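Local coordinates for putative uncharacterized protein (Chaetomium thermophilum, PDB 5IJP) that binds inositol hexakisphosphate through the SPX domain of Vtc4 and probably senses inositol polyphosphates in the control of cellular phosphate levels, at residues Ser109-Glu112 with Phe113-Glu117; Gln73-Lys76 with Ala77-Ser81. All coordinates share one frame; numbering follows the deposited sequence.

Contact 1: residues Ser109-Glu112 with Phe113-Glu117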
ATOM      1  N   SER A 109      17.338 -34.760   8.363  1.00107.74           N
ATOM      2  CA  SER A 109      16.953 -33.916   9.490  1.00106.64           C
ATOM      3  C   SER A 109      15.612 -33.220   9.230  1.00108.96           C
ATOM      4  O   SER A 109      15.531 -32.325   8.385  1.00106.80           O
ATOM      5  CB  SER A 109      18.050 -32.899   9.800  1.00109.16           C
ATOM      6  OG  SER A 109      18.362 -32.111   8.664  1.00116.09           O
ATOM      7  N   GLU A 110      14.556 -33.651   9.948  1.00106.33           N
ATOM      8  CA  GLU A 110      13.202 -33.101   9.813  1.00105.21           C
ATOM      9  C   GLU A 110      13.030 -31.739  10.505  1.00107.05           C
ATOM     10  O   GLU A 110      12.186 -30.950  10.076  1.00105.21           O
ATOM     11  CB  GLU A 110      12.126 -34.112  10.268  1.00108.82           C
ATOM     12  CG  GLU A 110      12.202 -34.551  11.726  1.00120.77           C
ATOM     13  CD  GLU A 110      11.206 -35.621  12.136  1.00141.85           C
ATOM     14  OE1 GLU A 110       9.989 -35.423  11.920  1.00134.55           O
ATOM     15  OE2 GLU A 110      11.643 -36.646  12.707  1.00137.21           O
ATOM     16  N   GLU A 111      13.827 -31.470  11.561  1.00103.72           N
ATOM     17  CA  GLU A 111      13.790 -30.222  12.332  1.00102.35           C
ATOM     18  C   GLU A 111      14.300 -29.020  11.525  1.00103.78           C
ATOM     19  O   GLU A 111      13.826 -27.904  11.741  1.00102.12           O
ATOM     20  CB  GLU A 111      14.574 -30.370  13.645  1.00105.25           C
ATOM     21  CG  GLU A 111      14.125 -29.413  14.736  1.00115.36           C
ATOM     22  CD  GLU A 111      14.904 -29.523  16.030  1.00136.82           C
ATOM     23  OE1 GLU A 111      15.741 -28.631  16.295  1.00129.80           O
ATOM     24  OE2 GLU A 111      14.673 -30.496  16.784  1.00132.93           O
ATOM     25  N   GLU A 112      15.264 -29.247  10.606  1.00 99.87           N
ATOM     26  CA  GLU A 112      15.837 -28.199   9.752  1.00 97.82           C
ATOM     27  C   GLU A 112      14.800 -27.631   8.783  1.00 99.82           C
ATOM     28  O   GLU A 112      14.787 -26.421   8.549  1.00 97.72           O
ATOM     29  CB  GLU A 112      17.083 -28.700   9.005  1.00 99.77           C
ATOM     30  CG  GLU A 112      18.309 -28.815   9.891  1.00111.32           C
ATOM     31  CD  GLU A 112      19.612 -28.472   9.200  1.00130.60           C
ATOM     32  OE1 GLU A 112      20.293 -29.403   8.713  1.00126.38           O
ATOM     33  OE2 GLU A 112      19.953 -27.268   9.141  1.00122.81           O
ATOM     34  N   PHE A 113      13.918 -28.498   8.248  1.00 96.94           N
ATOM     35  CA  PHE A 113      12.834 -28.110   7.344  1.00 95.70           C
ATOM     36  C   PHE A 113      11.722 -27.403   8.119  1.00 98.61           C
ATOM     37  O   PHE A 113      11.090 -26.495   7.582  1.00 96.73           O
ATOM     38  CB  PHE A 113      12.271 -29.333   6.602  1.00 99.05           C
ATOM     39  CG  PHE A 113      13.181 -29.896   5.536  1.00101.23           C
ATOM     40  CD1 PHE A 113      13.147 -29.402   4.237  1.00103.55           C
ATOM     41  CD2 PHE A 113      14.054 -30.937   5.824  1.00105.04           C
ATOM     42  CE1 PHE A 113      13.985 -29.928   3.250  1.00105.35           C
ATOM     43  CE2 PHE A 113      14.890 -31.464   4.836  1.00108.65           C
ATOM     44  CZ  PHE A 113      14.850 -30.956   3.554  1.00106.01           C
ATOM     45  N   MET A 114      11.499 -27.821   9.387  1.00 96.17           N
ATOM     46  CA  MET A 114      10.495 -27.282  10.309  1.00 95.87           C
ATOM     47  C   MET A 114      10.744 -25.797  10.610  1.00 97.50           C
ATOM     48  O   MET A 114       9.806 -25.002  10.533  1.00 96.07           O
ATOM     49  CB  MET A 114      10.469 -28.120  11.605  1.00100.42           C
ATOM     50  CG  MET A 114       9.330 -27.778  12.553  1.00104.89           C
ATOM     51  SD  MET A 114       9.682 -26.446  13.737  1.00108.50           S
ATOM     52  CE  MET A 114      10.858 -27.255  14.812  1.00107.21           C
ATOM     53  N   LEU A 115      11.995 -25.436  10.971  1.00 93.63           N
ATOM     54  CA  LEU A 115      12.392 -24.059  11.275  1.00 92.15           C
ATOM     55  C   LEU A 115      12.281 -23.168  10.042  1.00 93.78           C
ATOM     56  O   LEU A 115      11.838 -22.024  10.158  1.00 92.33           O
ATOM     57  CB  LEU A 115      13.820 -24.012  11.840  1.00 92.99           C
ATOM     58  CG  LEU A 115      13.933 -23.947  13.360  1.00 99.34           C
ATOM     59  CD1 LEU A 115      14.103 -25.335  13.961  1.00101.56           C
ATOM     60  CD2 LEU A 115      15.093 -23.066  13.777  1.00102.03           C
ATOM     61  N   LEU A 116      12.658 -23.702   8.862  1.00 89.80           N
ATOM     62  CA  LEU A 116      12.592 -22.993   7.585  1.00 87.99           C
ATOM     63  C   LEU A 116      11.153 -22.789   7.121  1.00 90.95           C
ATOM     64  O   LEU A 116      10.841 -21.720   6.595  1.00 89.17           O
ATOM     65  CB  LEU A 116      13.412 -23.711   6.500  1.00 88.51           C
ATOM     66  CG  LEU A 116      14.937 -23.575   6.590  1.00 93.68           C
ATOM     67  CD1 LEU A 116      15.625 -24.640   5.762  1.00 94.94           C
ATOM     68  CD2 LEU A 116      15.401 -22.194   6.148  1.00 94.91           C
ATOM     69  N   GLU A 117      10.276 -23.797   7.328  1.00 88.53           N
ATOM     70  CA  GLU A 117       8.861 -23.737   6.950  1.00 88.20           C
ATOM     71  C   GLU A 117       8.132 -22.620   7.703  1.00 91.08           C
ATOM     72  O   GLU A 117       7.361 -21.884   7.088  1.00 89.64           O
ATOM     73  CB  GLU A 117       8.167 -25.089   7.174  1.00 91.62           C
ATOM     74  CG  GLU A 117       6.997 -25.329   6.234  1.00102.67           C
ATOM     75  CD  GLU A 117       6.201 -26.594   6.489  1.00124.89           C
ATOM     76  OE1 GLU A 117       6.805 -27.692   6.501  1.00120.37           O
ATOM     77  OE2 GLU A 117       4.962 -26.491   6.634  1.00119.45           O
TER
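L115 N donates to E111 O at 3.2 Å, with an N-H...O angle of 161°, one of the i to i+4 bonds that open the long helix 110-151 of the SPX helical bundle at its N-terminal end. Next to it M114 N reaches E110 O at 3.3 Å by a more bent path, whereas the following step, L116 N to E112 O, is weak. The amide hydrogens therefore point back toward the start of the helix. Three consecutive glutamates, E110 to E112, suit this end, because their negative charges would be expected to interact favourably with the helix dipole. The side chain of E111 holds its CG anti to the backbone N (chi1 -155°), which lays it alongside two hydrophobic neighbours that point the same way. Its CG meets M114 CE at 3.9 Å and L115 CD1 at 4.2 Å, so the aliphatic part of the glutamate packs while its carboxylate can stay in solvent on this exposed face. M114 reaches it with a chain bent at both later torsions, the flexible thioether folding its methyl back. On another face F113 has CG beside its backbone N (chi1 -72°), which brings the ring back along the helix to the S109 carbonyl. There S109 O lies at the ring edge, near its plane, 3.3 Å from CD2. S109 OG also makes a weak hydrogen bond to E112 OE1. L116, buried, sets CD1 3.4 Å from E112 O, on the face turned to helix 52-97. There it packs on E90, V91 and V94, while F113 packs on V188 of helix 171-190 and on L98 and R191 in the loops. S109 and E112 also touch L98, and E117 leans on Y185, so the helix start rests against both of these helices.

Contact 2: residues Gln73-Lys76 with Ala77-Ser81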
ATOM      1  N   GLN A  73       5.571   1.681   1.872  1.00 62.19           N
ATOM      2  CA  GLN A  73       5.486   0.583   0.903  1.00 61.53           C
ATOM      3  C   GLN A  73       6.887   0.138   0.476  1.00 66.05           C
ATOM      4  O   GLN A  73       7.106  -1.053   0.267  1.00 65.69           O
ATOM      5  CB  GLN A  73       4.677   1.008  -0.333  1.00 62.40           C
ATOM      6  CG  GLN A  73       3.162   0.912  -0.155  1.00 78.54           C
ATOM      7  CD  GLN A  73       2.374   1.313  -1.386  1.00 97.73           C
ATOM      8  OE1 GLN A  73       2.914   1.557  -2.473  1.00 93.73           O
ATOM      9  NE2 GLN A  73       1.060   1.373  -1.244  1.00 89.91           N
ATOM     10  N   GLN A  74       7.832   1.095   0.371  1.00 63.38           N
ATOM     11  CA  GLN A  74       9.221   0.859  -0.014  1.00 64.29           C
ATOM     12  C   GLN A  74      10.017   0.159   1.088  1.00 69.34           C
ATOM     13  O   GLN A  74      10.652  -0.859   0.810  1.00 69.23           O
ATOM     14  CB  GLN A  74       9.899   2.179  -0.425  1.00 66.60           C
ATOM     15  CG  GLN A  74      11.310   2.003  -0.978  1.00 81.34           C
ATOM     16  CD  GLN A  74      11.849   3.272  -1.568  1.00 99.78           C
ATOM     17  OE1 GLN A  74      11.394   3.740  -2.616  1.00 95.60           O
ATOM     18  NE2 GLN A  74      12.848   3.847  -0.918  1.00 91.74           N
ATOM     19  N   VAL A  75      10.003   0.718   2.319  1.00 66.87           N
ATOM     20  CA  VAL A  75      10.726   0.208   3.494  1.00 68.01           C
ATOM     21  C   VAL A  75      10.361  -1.255   3.786  1.00 71.65           C
ATOM     22  O   VAL A  75      11.260  -2.085   3.927  1.00 71.88           O
ATOM     23  CB  VAL A  75      10.567   1.128   4.745  1.00 72.96           C
ATOM     24  CG1 VAL A  75      11.329   0.581   5.951  1.00 74.26           C
ATOM     25  CG2 VAL A  75      11.013   2.557   4.446  1.00 73.78           C
ATOM     26  N   LYS A  76       9.051  -1.568   3.833  1.00 67.54           N
ATOM     27  CA  LYS A  76       8.549  -2.911   4.121  1.00 67.27           C
ATOM     28  C   LYS A  76       8.888  -3.937   3.030  1.00 71.34           C
ATOM     29  O   LYS A  76       9.349  -5.027   3.370  1.00 71.55           O
ATOM     30  CB  LYS A  76       7.041  -2.887   4.426  1.00 69.24           C
ATOM     31  CG  LYS A  76       6.547  -4.113   5.194  1.00 86.11           C
ATOM     32  CD  LYS A  76       6.758  -4.000   6.711  1.00 97.96           C
ATOM     33  CE  LYS A  76       7.060  -5.333   7.359  1.00109.39           C
ATOM     34  NZ  LYS A  76       5.881  -6.241   7.378  1.00117.89           N
ATOM     35  N   ALA A  77       8.681  -3.591   1.739  1.00 67.55           N
ATOM     36  CA  ALA A  77       8.967  -4.477   0.601  1.00 67.49           C
ATOM     37  C   ALA A  77      10.450  -4.826   0.488  1.00 72.96           C
ATOM     38  O   ALA A  77      10.781  -5.979   0.200  1.00 72.96           O
ATOM     39  CB  ALA A  77       8.478  -3.853  -0.694  1.00 67.78           C
ATOM     40  N   MET A  78      11.334  -3.839   0.726  1.00 70.60           N
ATOM     41  CA  MET A  78      12.786  -4.009   0.682  1.00 71.94           C
ATOM     42  C   MET A  78      13.283  -4.874   1.832  1.00 76.53           C
ATOM     43  O   MET A  78      14.235  -5.636   1.651  1.00 77.11           O
ATOM     44  CB  MET A  78      13.488  -2.654   0.668  1.00 75.36           C
ATOM     45  CG  MET A  78      13.639  -2.081  -0.724  1.00 79.40           C
ATOM     46  SD  MET A  78      14.181  -0.355  -0.752  1.00 84.98           S
ATOM     47  CE  MET A  78      15.710  -0.477   0.131  1.00 83.87           C
ATOM     48  N   GLU A  79      12.626  -4.772   3.008  1.00 72.86           N
ATOM     49  CA  GLU A  79      12.927  -5.579   4.194  1.00 73.43           C
ATOM     50  C   GLU A  79      12.518  -7.028   3.926  1.00 76.81           C
ATOM     51  O   GLU A  79      13.227  -7.944   4.344  1.00 77.33           O
ATOM     52  CB  GLU A  79      12.204  -5.030   5.433  1.00 74.83           C
ATOM     53  CG  GLU A  79      12.966  -3.913   6.128  1.00 86.70           C
ATOM     54  CD  GLU A  79      12.188  -3.061   7.116  1.00107.60           C
ATOM     55  OE1 GLU A  79      10.946  -3.208   7.203  1.00 99.61           O
ATOM     56  OE2 GLU A  79      12.825  -2.219   7.789  1.00103.40           O
ATOM     57  N   ILE A  80      11.395  -7.224   3.196  1.00 72.13           N
ATOM     58  CA  ILE A  80      10.873  -8.531   2.783  1.00 71.64           C
ATOM     59  C   ILE A  80      11.837  -9.161   1.759  1.00 76.22           C
ATOM     60  O   ILE A  80      12.160 -10.342   1.885  1.00 76.42           O
ATOM     61  CB  ILE A  80       9.398  -8.425   2.283  1.00 73.71           C
ATOM     62  CG1 ILE A  80       8.431  -8.208   3.472  1.00 73.91           C
ATOM     63  CG2 ILE A  80       8.975  -9.655   1.466  1.00 74.51           C
ATOM     64  CD1 ILE A  80       7.077  -7.555   3.124  1.00 79.66           C
ATOM     65  N   SER A  81      12.328  -8.357   0.784  1.00 72.99           N
ATOM     66  CA  SER A  81      13.292  -8.780  -0.243  1.00 73.80           C
ATOM     67  C   SER A  81      14.608  -9.236   0.399  1.00 78.92           C
ATOM     68  O   SER A  81      15.220 -10.194  -0.076  1.00 79.32           O
ATOM     69  CB  SER A  81      13.553  -7.653  -1.236  1.00 77.72           C
ATOM     70  OG  SER A  81      12.393  -7.356  -1.997  1.00 86.44           O
TER
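Residues 73-81 form unbroken alpha-helix, with M78 N to Q74 O at 3.1 Å, E79 N to V75 O at 3.2 Å and I80 N to K76 O at 3.0 Å, while A77 N to Q73 O is weak. A77 O takes two donors, S81 N and S81 OG, from opposite faces of its plane; serine suits the site because its short hydroxyl can return to the carbonyl one turn back. The side chains meet in i to i+4 pairs along this long helix of the SPX bundle. Q74 and M78 run side by side, CG to SD 3.7 Å. V75 pairs likewise with E79, CG1 lying 3.7 Å from OE2; K76 NZ is 5.9 Å from E79 OE1, close enough for a weak attraction at most. An alanine in place of E79 would probably leave V75 CG1 less covered and K76 without that nearby negative charge. K76 angles across I80, its CG 4.1 Å from CD1, so that its long aliphatic chain packs before the amine turns to a weak hydrogen bond with Y15. Inward, small A77 admits close neighbours, packing on L130 of helix 110-151 and Y174 of helix 171-190, which also meets I80 and S81.

In the fold
Contact 2 lies within helix 52-97, its centre about 11 Å from the centre of the chain, and closes before contact 1 opens at the start of helix 110-151, its centre about 32 Å from that of the chain. The two contacts do not touch: their centres are about 26 Å apart and their nearest atoms about 12 Å. The two long helices follow one another in the chain and pack together, contact 2 partway along and contact 1 at one end. None of the residues of either contact lines the inositol hexakisphosphate pocket. That site includes K147 and M151, at the far end of helix 110-151 from contact 1, which is therefore remote from the ligand.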